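Local coordinates for protein MdcD (Pseudomonas aeruginosa, PDB 5VIP) that probably serves as the carboxy-lyase (beta) subunit of a biotin-independent malonate decarboxylase, a member of the carboxyl transferase family, at residues Gly68-Leu73 with Val108-Leu113; Asp103-Val108 with Gln144-Val149. All blocks are in the same frame, centred on the assembly; numbering follows the deposited sequence.

In the fold
Interaction 1 joins the two strands of a beta-alpha-beta unit of the crotonase-like carboxyl transferase fold, strand 69-76, helix 87-105 and strand 111-115, inside the mixed sheet. Interaction 2, its centre about 9 Å away, sets the end of that unit's helix against the loop between helix 126-143 and strand 150-153, the next strand across the sheet. The segments alternate along the chain, 68-73, 103-108, 108-113, 144-149, with Val108 common to both contacts. Hydrogen bonds from the helix end, one of them through Asp103 OD2, hold Thr110 just before strand 111-115, and interaction 2 joins this corner to the next helix-to-strand connection, at the end of the sheet where these parallel strands begin.

Interaction 1: Gly68-Leu73 with Val108-Leu113; sequences GQPAVL and VPTRAL
The guanidinium group of Arg111 has Gln69 CG over the centre of one face, 3.5 Å from CZ, while Gln69 CB sits equally close to Arg111 NE. The pair lies where two parallel strands of a beta-alpha-beta unit start to run together, strands 69-76 and 111-115 joined through helix 87-105. It is a contact of the glutamine's aliphatic carbons with a flat cation; the amide itself is turned 56° from the guanidinium plane, and its OE1 turns instead to the Pro109 ring. In Gln69, chi1 (-62°, CG anti to the carbonyl carbon) sets CG over the cation, and the bend at chi2 (-69°) sends the amide aside. Arg111 N binds Pro70 O at 3.0 Å, Arg111 O receives Val72 N, and Leu113 N returns to Val72 O, so Val72 uses both its backbone groups on the neighbouring strand. CA-H...O contacts fill in between them, such as Ala71 CA to Arg111 O at 3.2 Å. On the face carrying Val72 and Ala112, Val72 CG1 meets Ala112 CB, and helix 87-105 packs over both. On the other face Leu113 touches helix 229-242. Before strand 111-115, Pro109 centres an inverse gamma turn and its ring meets that of Pro70. Farther along, Leu73 and Leu113 run alongside each other in the same direction, with Leu73 CD1 3.7 Å from Leu113 CD2.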
ATOM      1  N   GLY B  68       0.673  23.186  19.775  1.00 19.47           N
ATOM      2  CA  GLY B  68      -0.259  22.951  20.862  1.00 19.93           C
ATOM      3  C   GLY B  68      -1.238  21.806  20.657  1.00 19.60           C
ATOM      4  O   GLY B  68      -2.000  21.491  21.566  1.00 18.21           O
ATOM      5  N   GLN B  69      -1.216  21.180  19.478  1.00 15.12           N
ATOM      6  CA  GLN B  69      -2.165  20.118  19.147  1.00 15.91           C
ATOM      7  C   GLN B  69      -1.525  18.744  19.326  1.00 15.24           C
ATOM      8  O   GLN B  69      -0.352  18.563  19.012  1.00 15.42           O
ATOM      9  CB  GLN B  69      -2.680  20.277  17.710  1.00 19.17           C
ATOM     10  CG  GLN B  69      -3.432  21.573  17.472  1.00 21.65           C
ATOM     11  CD  GLN B  69      -4.762  21.603  18.199  1.00 26.17           C
ATOM     12  OE1 GLN B  69      -5.609  20.726  18.025  1.00 31.08           O
ATOM     13  NE2 GLN B  69      -4.942  22.605  19.024  1.00 25.96           N
ATOM     14  N   PRO B  70      -2.287  17.784  19.866  1.00 16.80           N
ATOM     15  CA  PRO B  70      -1.745  16.439  20.111  1.00 14.51           C
ATOM     16  C   PRO B  70      -1.265  15.817  18.802  1.00 18.73           C
ATOM     17  O   PRO B  70      -1.915  15.973  17.769  1.00 14.07           O
ATOM     18  CB  PRO B  70      -2.936  15.669  20.691  1.00 17.99           C
ATOM     19  CG  PRO B  70      -4.172  16.440  20.176  1.00 20.10           C
ATOM     20  CD  PRO B  70      -3.732  17.876  20.158  1.00 16.58           C
ATOM     21  N   ALA B  71      -0.119  15.147  18.855  1.00 14.03           N
ATOM     22  CA  ALA B  71       0.535  14.652  17.655  1.00 12.88           C
ATOM     23  C   ALA B  71       1.326  13.368  17.913  1.00 13.73           C
ATOM     24  O   ALA B  71       1.736  13.069  19.050  1.00 11.59           O
ATOM     25  CB  ALA B  71       1.462  15.720  17.083  1.00 14.14           C
ATOM     26  N   VAL B  72       1.513  12.603  16.843  1.00 11.00           N
ATOM     27  CA  VAL B  72       2.428  11.483  16.852  1.00 12.75           C
ATOM     28  C   VAL B  72       3.263  11.616  15.585  1.00 12.55           C
ATOM     29  O   VAL B  72       2.783  12.084  14.547  1.00 11.38           O
ATOM     30  CB  VAL B  72       1.694  10.121  16.904  1.00 12.91           C
ATOM     31  CG1 VAL B  72       0.784   9.942  15.692  1.00 12.75           C
ATOM     32  CG2 VAL B  72       2.705   8.942  17.025  1.00 13.24           C
ATOM     33  N   LEU B  73       4.525  11.243  15.688  1.00 11.28           N
ATOM     34  CA  LEU B  73       5.466  11.402  14.598  1.00 12.39           C
ATOM     35  C   LEU B  73       6.146  10.059  14.415  1.00 12.57           C
ATOM     36  O   LEU B  73       6.619   9.481  15.388  1.00 14.97           O
ATOM     37  CB  LEU B  73       6.479  12.514  14.933  1.00 14.61           C
ATOM     38  CG  LEU B  73       7.346  13.146  13.856  1.00 15.51           C
ATOM     39  CD1 LEU B  73       7.860  14.511  14.319  1.00 16.67           C
ATOM     40  CD2 LEU B  73       8.511  12.233  13.508  1.00 15.49           C
ATOM     41  N   VAL B 108     -10.299  13.252  20.468  1.00 20.73           N
ATOM     42  CA  VAL B 108      -8.983  13.865  20.630  1.00 21.10           C
ATOM     43  C   VAL B 108      -8.340  14.001  19.254  1.00 19.33           C
ATOM     44  O   VAL B 108      -8.097  13.000  18.614  1.00 19.21           O
ATOM     45  CB  VAL B 108      -8.077  13.024  21.550  1.00 22.45           C
ATOM     46  CG1 VAL B 108      -6.655  13.602  21.594  1.00 21.68           C
ATOM     47  CG2 VAL B 108      -8.679  12.924  22.950  1.00 27.17           C
ATOM     48  N   PRO B 109      -8.076  15.240  18.799  1.00 17.01           N
ATOM     49  CA  PRO B 109      -7.726  15.475  17.388  1.00 18.70           C
ATOM     50  C   PRO B 109      -6.255  15.207  17.061  1.00 17.56           C
ATOM     51  O   PRO B 109      -5.561  16.070  16.530  1.00 16.94           O
ATOM     52  CB  PRO B 109      -8.066  16.954  17.194  1.00 17.49           C
ATOM     53  CG  PRO B 109      -7.809  17.557  18.556  1.00 21.07           C
ATOM     54  CD  PRO B 109      -8.257  16.503  19.544  1.00 19.08           C
ATOM     55  N   THR B 110      -5.793  14.005  17.370  1.00 17.51           N
ATOM     56  CA  THR B 110      -4.384  13.675  17.182  1.00 17.65           C
ATOM     57  C   THR B 110      -3.986  13.653  15.708  1.00 16.75           C
ATOM     58  O   THR B 110      -4.666  13.062  14.869  1.00 19.29           O
ATOM     59  CB  THR B 110      -4.061  12.338  17.848  1.00 18.37           C
ATOM     60  OG1 THR B 110      -4.300  12.480  19.253  1.00 17.17           O
ATOM     61  CG2 THR B 110      -2.595  11.955  17.627  1.00 12.85           C
ATOM     62  N   ARG B 111      -2.883  14.336  15.424  1.00 16.52           N
ATOM     63  CA  ARG B 111      -2.346  14.510  14.084  1.00 17.96           C
ATOM     64  C   ARG B 111      -1.142  13.595  13.902  1.00 14.70           C
ATOM     65  O   ARG B 111      -0.322  13.494  14.797  1.00 15.35           O
ATOM     66  CB  ARG B 111      -1.933  15.974  13.871  1.00 17.86           C
ATOM     67  CG  ARG B 111      -2.936  17.021  14.382  1.00 25.35           C
ATOM     68  CD  ARG B 111      -2.257  18.352  14.621  1.00 25.22           C
ATOM     69  NE  ARG B 111      -3.102  19.514  14.276  1.00 23.12           N
ATOM     70  CZ  ARG B 111      -2.645  20.762  14.175  1.00 28.25           C
ATOM     71  NH1 ARG B 111      -1.347  21.029  14.388  1.00 19.93           N
ATOM     72  NH2 ARG B 111      -3.477  21.752  13.843  1.00 28.94           N
ATOM     73  N   ALA B 112      -1.019  12.943  12.747  1.00 14.88           N
ATOM     74  CA  ALA B 112       0.125  12.078  12.489  1.00 13.18           C
ATOM     75  C   ALA B 112       1.029  12.669  11.411  1.00 12.09           C
ATOM     76  O   ALA B 112       0.562  13.093  10.340  1.00 10.25           O
ATOM     77  CB  ALA B 112      -0.337  10.662  12.078  1.00 10.10           C
ATOM     78  N   LEU B 113       2.325  12.677  11.704  1.00 11.39           N
ATOM     79  CA  LEU B 113       3.348  13.213  10.822  1.00 11.05           C
ATOM     80  C   LEU B 113       4.345  12.106  10.493  1.00 12.38           C
ATOM     81  O   LEU B 113       4.928  11.487  11.405  1.00 11.57           O
ATOM     82  CB  LEU B 113       4.059  14.395  11.484  1.00 12.90           C
ATOM     83  CG  LEU B 113       5.259  15.042  10.795  1.00 12.96           C
ATOM     84  CD1 LEU B 113       4.866  15.612   9.426  1.00 11.97           C
ATOM     85  CD2 LEU B 113       5.814  16.133  11.679  1.00 10.99           C
TER

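Interaction 2: Asp103-Val108 with Gln144-Val149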
ATOM      1  N   ASP B 103      -7.751   7.822  19.014  1.00 18.15           N
ATOM      2  CA  ASP B 103      -7.847   9.125  19.674  1.00 17.31           C
ATOM      3  C   ASP B 103      -8.969   9.960  19.064  1.00 19.26           C
ATOM      4  O   ASP B 103      -9.811  10.512  19.773  1.00 18.58           O
ATOM      5  CB  ASP B 103      -6.521   9.905  19.562  1.00 20.65           C
ATOM      6  CG  ASP B 103      -5.590   9.669  20.734  1.00 23.61           C
ATOM      7  OD1 ASP B 103      -6.016   9.036  21.723  1.00 24.85           O
ATOM      8  OD2 ASP B 103      -4.423  10.131  20.674  1.00 21.57           O
ATOM      9  N   ASN B 104      -8.975  10.058  17.741  1.00 16.68           N
ATOM     10  CA  ASN B 104      -9.954  10.896  17.061  1.00 19.13           C
ATOM     11  C   ASN B 104     -11.378  10.394  17.275  1.00 19.22           C
ATOM     12  O   ASN B 104     -12.301  11.201  17.420  1.00 24.18           O
ATOM     13  CB  ASN B 104      -9.631  10.993  15.564  1.00 16.90           C
ATOM     14  CG  ASN B 104      -8.600  12.068  15.275  1.00 19.51           C
ATOM     15  OD1 ASN B 104      -8.944  13.239  15.115  1.00 15.74           O
ATOM     16  ND2 ASN B 104      -7.327  11.684  15.243  1.00 16.44           N
ATOM     17  N   ARG B 105     -11.558   9.077  17.312  1.00 20.70           N
ATOM     18  CA  ARG B 105     -12.881   8.517  17.610  1.00 25.76           C
ATOM     19  C   ARG B 105     -13.284   8.797  19.058  1.00 27.08           C
ATOM     20  O   ARG B 105     -14.466   8.762  19.390  1.00 30.63           O
ATOM     21  CB  ARG B 105     -12.927   7.013  17.340  1.00 20.85           C
ATOM     22  CG  ARG B 105     -13.078   6.677  15.866  1.00 20.50           C
ATOM     23  CD  ARG B 105     -13.218   5.186  15.646  1.00 24.07           C
ATOM     24  NE  ARG B 105     -11.934   4.486  15.677  1.00 27.79           N
ATOM     25  CZ  ARG B 105     -11.156   4.330  14.610  1.00 23.74           C
ATOM     26  NH1 ARG B 105     -11.525   4.840  13.448  1.00 23.45           N
ATOM     27  NH2 ARG B 105     -10.010   3.674  14.704  1.00 27.79           N
ATOM     28  N   ASN B 106     -12.297   9.085  19.906  1.00 24.18           N
ATOM     29  CA  ASN B 106     -12.544   9.468  21.297  1.00 25.06           C
ATOM     30  C   ASN B 106     -12.579  10.985  21.496  1.00 27.58           C
ATOM     31  O   ASN B 106     -12.555  11.462  22.626  1.00 30.78           O
ATOM     32  CB  ASN B 106     -11.475   8.873  22.222  1.00 29.40           C
ATOM     33  CG  ASN B 106     -11.541   7.358  22.308  1.00 34.62           C
ATOM     34  OD1 ASN B 106     -12.609   6.756  22.184  1.00 37.10           O
ATOM     35  ND2 ASN B 106     -10.391   6.734  22.548  1.00 35.52           N
ATOM     36  N   GLY B 107     -12.625  11.737  20.400  1.00 23.55           N
ATOM     37  CA  GLY B 107     -12.730  13.184  20.470  1.00 26.24           C
ATOM     38  C   GLY B 107     -11.425  13.940  20.643  1.00 24.01           C
ATOM     39  O   GLY B 107     -11.440  15.134  20.929  1.00 26.49           O
ATOM     40  N   VAL B 108     -10.299  13.252  20.468  1.00 20.73           N
ATOM     41  CA  VAL B 108      -8.983  13.865  20.630  1.00 21.10           C
ATOM     42  C   VAL B 108      -8.340  14.001  19.254  1.00 19.33           C
ATOM     43  O   VAL B 108      -8.097  13.000  18.614  1.00 19.21           O
ATOM     44  CB  VAL B 108      -8.077  13.024  21.550  1.00 22.45           C
ATOM     45  CG1 VAL B 108      -6.655  13.602  21.594  1.00 21.68           C
ATOM     46  CG2 VAL B 108      -8.679  12.924  22.950  1.00 27.17           C
ATOM     47  N   GLN B 144      -7.549   9.438   8.127  1.00 13.80           N
ATOM     48  CA  GLN B 144      -7.901  10.580   7.296  1.00 15.29           C
ATOM     49  C   GLN B 144      -9.414  10.724   7.084  1.00 16.98           C
ATOM     50  O   GLN B 144      -9.861  11.537   6.278  1.00 16.09           O
ATOM     51  CB  GLN B 144      -7.143  10.509   5.974  1.00 14.62           C
ATOM     52  CG  GLN B 144      -5.659  10.843   6.218  1.00 13.18           C
ATOM     53  CD  GLN B 144      -4.799  10.908   4.973  1.00 14.41           C
ATOM     54  OE1 GLN B 144      -3.730  11.509   4.998  1.00 16.88           O
ATOM     55  NE2 GLN B 144      -5.248  10.290   3.883  1.00 13.52           N
ATOM     56  N   ARG B 145     -10.192   9.972   7.851  1.00 14.99           N
ATOM     57  CA  ARG B 145     -11.598  10.312   8.050  1.00 18.90           C
ATOM     58  C   ARG B 145     -11.732  11.449   9.071  1.00 20.41           C
ATOM     59  O   ARG B 145     -12.787  12.073   9.177  1.00 17.80           O
ATOM     60  CB  ARG B 145     -12.384   9.080   8.493  1.00 19.26           C
ATOM     61  CG  ARG B 145     -12.448   8.021   7.393  1.00 20.39           C
ATOM     62  CD  ARG B 145     -13.325   6.860   7.779  1.00 28.57           C
ATOM     63  NE  ARG B 145     -12.817   6.131   8.932  1.00 25.89           N
ATOM     64  CZ  ARG B 145     -13.470   5.118   9.496  1.00 27.66           C
ATOM     65  NH1 ARG B 145     -14.637   4.744   9.006  1.00 32.09           N
ATOM     66  NH2 ARG B 145     -12.966   4.491  10.548  1.00 28.13           N
ATOM     67  N   TYR B 146     -10.646  11.739   9.786  1.00 16.08           N
ATOM     68  CA  TYR B 146     -10.659  12.716  10.881  1.00 17.64           C
ATOM     69  C   TYR B 146      -9.612  13.826  10.740  1.00 17.27           C
ATOM     70  O   TYR B 146      -9.886  15.002  11.005  1.00 18.06           O
ATOM     71  CB  TYR B 146     -10.433  11.998  12.220  1.00 18.01           C
ATOM     72  CG  TYR B 146     -11.219  10.720  12.355  1.00 19.04           C
ATOM     73  CD1 TYR B 146     -12.562  10.742  12.709  1.00 19.48           C
ATOM     74  CD2 TYR B 146     -10.620   9.486  12.117  1.00 17.44           C
ATOM     75  CE1 TYR B 146     -13.292   9.571  12.818  1.00 20.33           C
ATOM     76  CE2 TYR B 146     -11.338   8.313  12.228  1.00 21.71           C
ATOM     77  CZ  TYR B 146     -12.672   8.363  12.585  1.00 23.03           C
ATOM     78  OH  TYR B 146     -13.381   7.192  12.685  1.00 23.57           O
ATOM     79  N   GLN B 147      -8.402  13.454  10.337  1.00 14.45           N
ATOM     80  CA  GLN B 147      -7.274  14.394  10.300  1.00 13.64           C
ATOM     81  C   GLN B 147      -6.370  14.088   9.119  1.00 12.59           C
ATOM     82  O   GLN B 147      -6.144  12.910   8.803  1.00 13.58           O
ATOM     83  CB  GLN B 147      -6.443  14.311  11.594  1.00 17.40           C
ATOM     84  CG  GLN B 147      -7.168  14.666  12.888  1.00 17.30           C
ATOM     85  CD  GLN B 147      -7.577  16.130  12.971  1.00 21.75           C
ATOM     86  OE1 GLN B 147      -6.980  16.994  12.338  1.00 21.68           O
ATOM     87  NE2 GLN B 147      -8.595  16.410  13.766  1.00 24.06           N
ATOM     88  N   PRO B 148      -5.826  15.129   8.475  1.00 13.04           N
ATOM     89  CA  PRO B 148      -4.844  14.905   7.412  1.00 12.15           C
ATOM     90  C   PRO B 148      -3.549  14.310   7.976  1.00 14.22           C
ATOM     91  O   PRO B 148      -3.118  14.698   9.060  1.00 14.56           O
ATOM     92  CB  PRO B 148      -4.609  16.313   6.856  1.00 13.16           C
ATOM     93  CG  PRO B 148      -4.867  17.207   8.034  1.00 12.94           C
ATOM     94  CD  PRO B 148      -6.039  16.566   8.727  1.00 13.05           C
ATOM     95  N   VAL B 149      -2.963  13.356   7.264  1.00 11.43           N
ATOM     96  CA  VAL B 149      -1.613  12.894   7.564  1.00 10.96           C
ATOM     97  C   VAL B 149      -0.683  13.688   6.667  1.00 11.72           C
ATOM     98  O   VAL B 149      -0.942  13.835   5.472  1.00 12.05           O
ATOM     99  CB  VAL B 149      -1.436  11.391   7.308  1.00 12.50           C
ATOM    100  CG1 VAL B 149       0.015  10.975   7.552  1.00 12.81           C
ATOM    101  CG2 VAL B 149      -2.407  10.584   8.184  1.00 11.39           C
TER
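Tyr146 reaches across to the end of helix 87-105 and meets Asn104 and Arg105 along its length. Its CB lies 3.5 Å from Asn104 OD1, and its CG meets Asn104 CB at 3.6 Å; the two side chains pass one another head to tail, with amide and ring planes only 16° apart. Along the ring, CD1 and CD2 still have Asn104 CB as their neighbour, whereas CE2 and CZ come up to Arg105. At the tip, Tyr146 OH accepts a hydrogen bond from Arg105 NH1 at 3.1 Å and also touches Arg105 CG. The arginine chain turns at chi3 (-80°), which brings NH1 to the ring's edge, the guanidinium standing 74° to the ring plane. Arg145 NH2 approaches the same Arg105 NH1 to 3.3 Å, and Asp142 OD1 forms salt bridges with both of these nitrogens. At the other end, beside Tyr146 CB, Gln147 CG packs 3.2 Å from Asn104 OD1, and Gln147 NE2 gives that oxygen a weak hydrogen bond of 3.5 Å. Asn104 ND2 is meanwhile bonded to Ala100 O and Thr110 O, which should fix the amide's orientation. The helix ends in a Schellman motif with Gly107 at C-prime, turning the chain toward strand 111-115; the facing loop leaves helix 126-143 and leads into strand 150-153, so this surface contact joins two neighbouring helix-to-strand connections at the end of the sheet where those two strands begin.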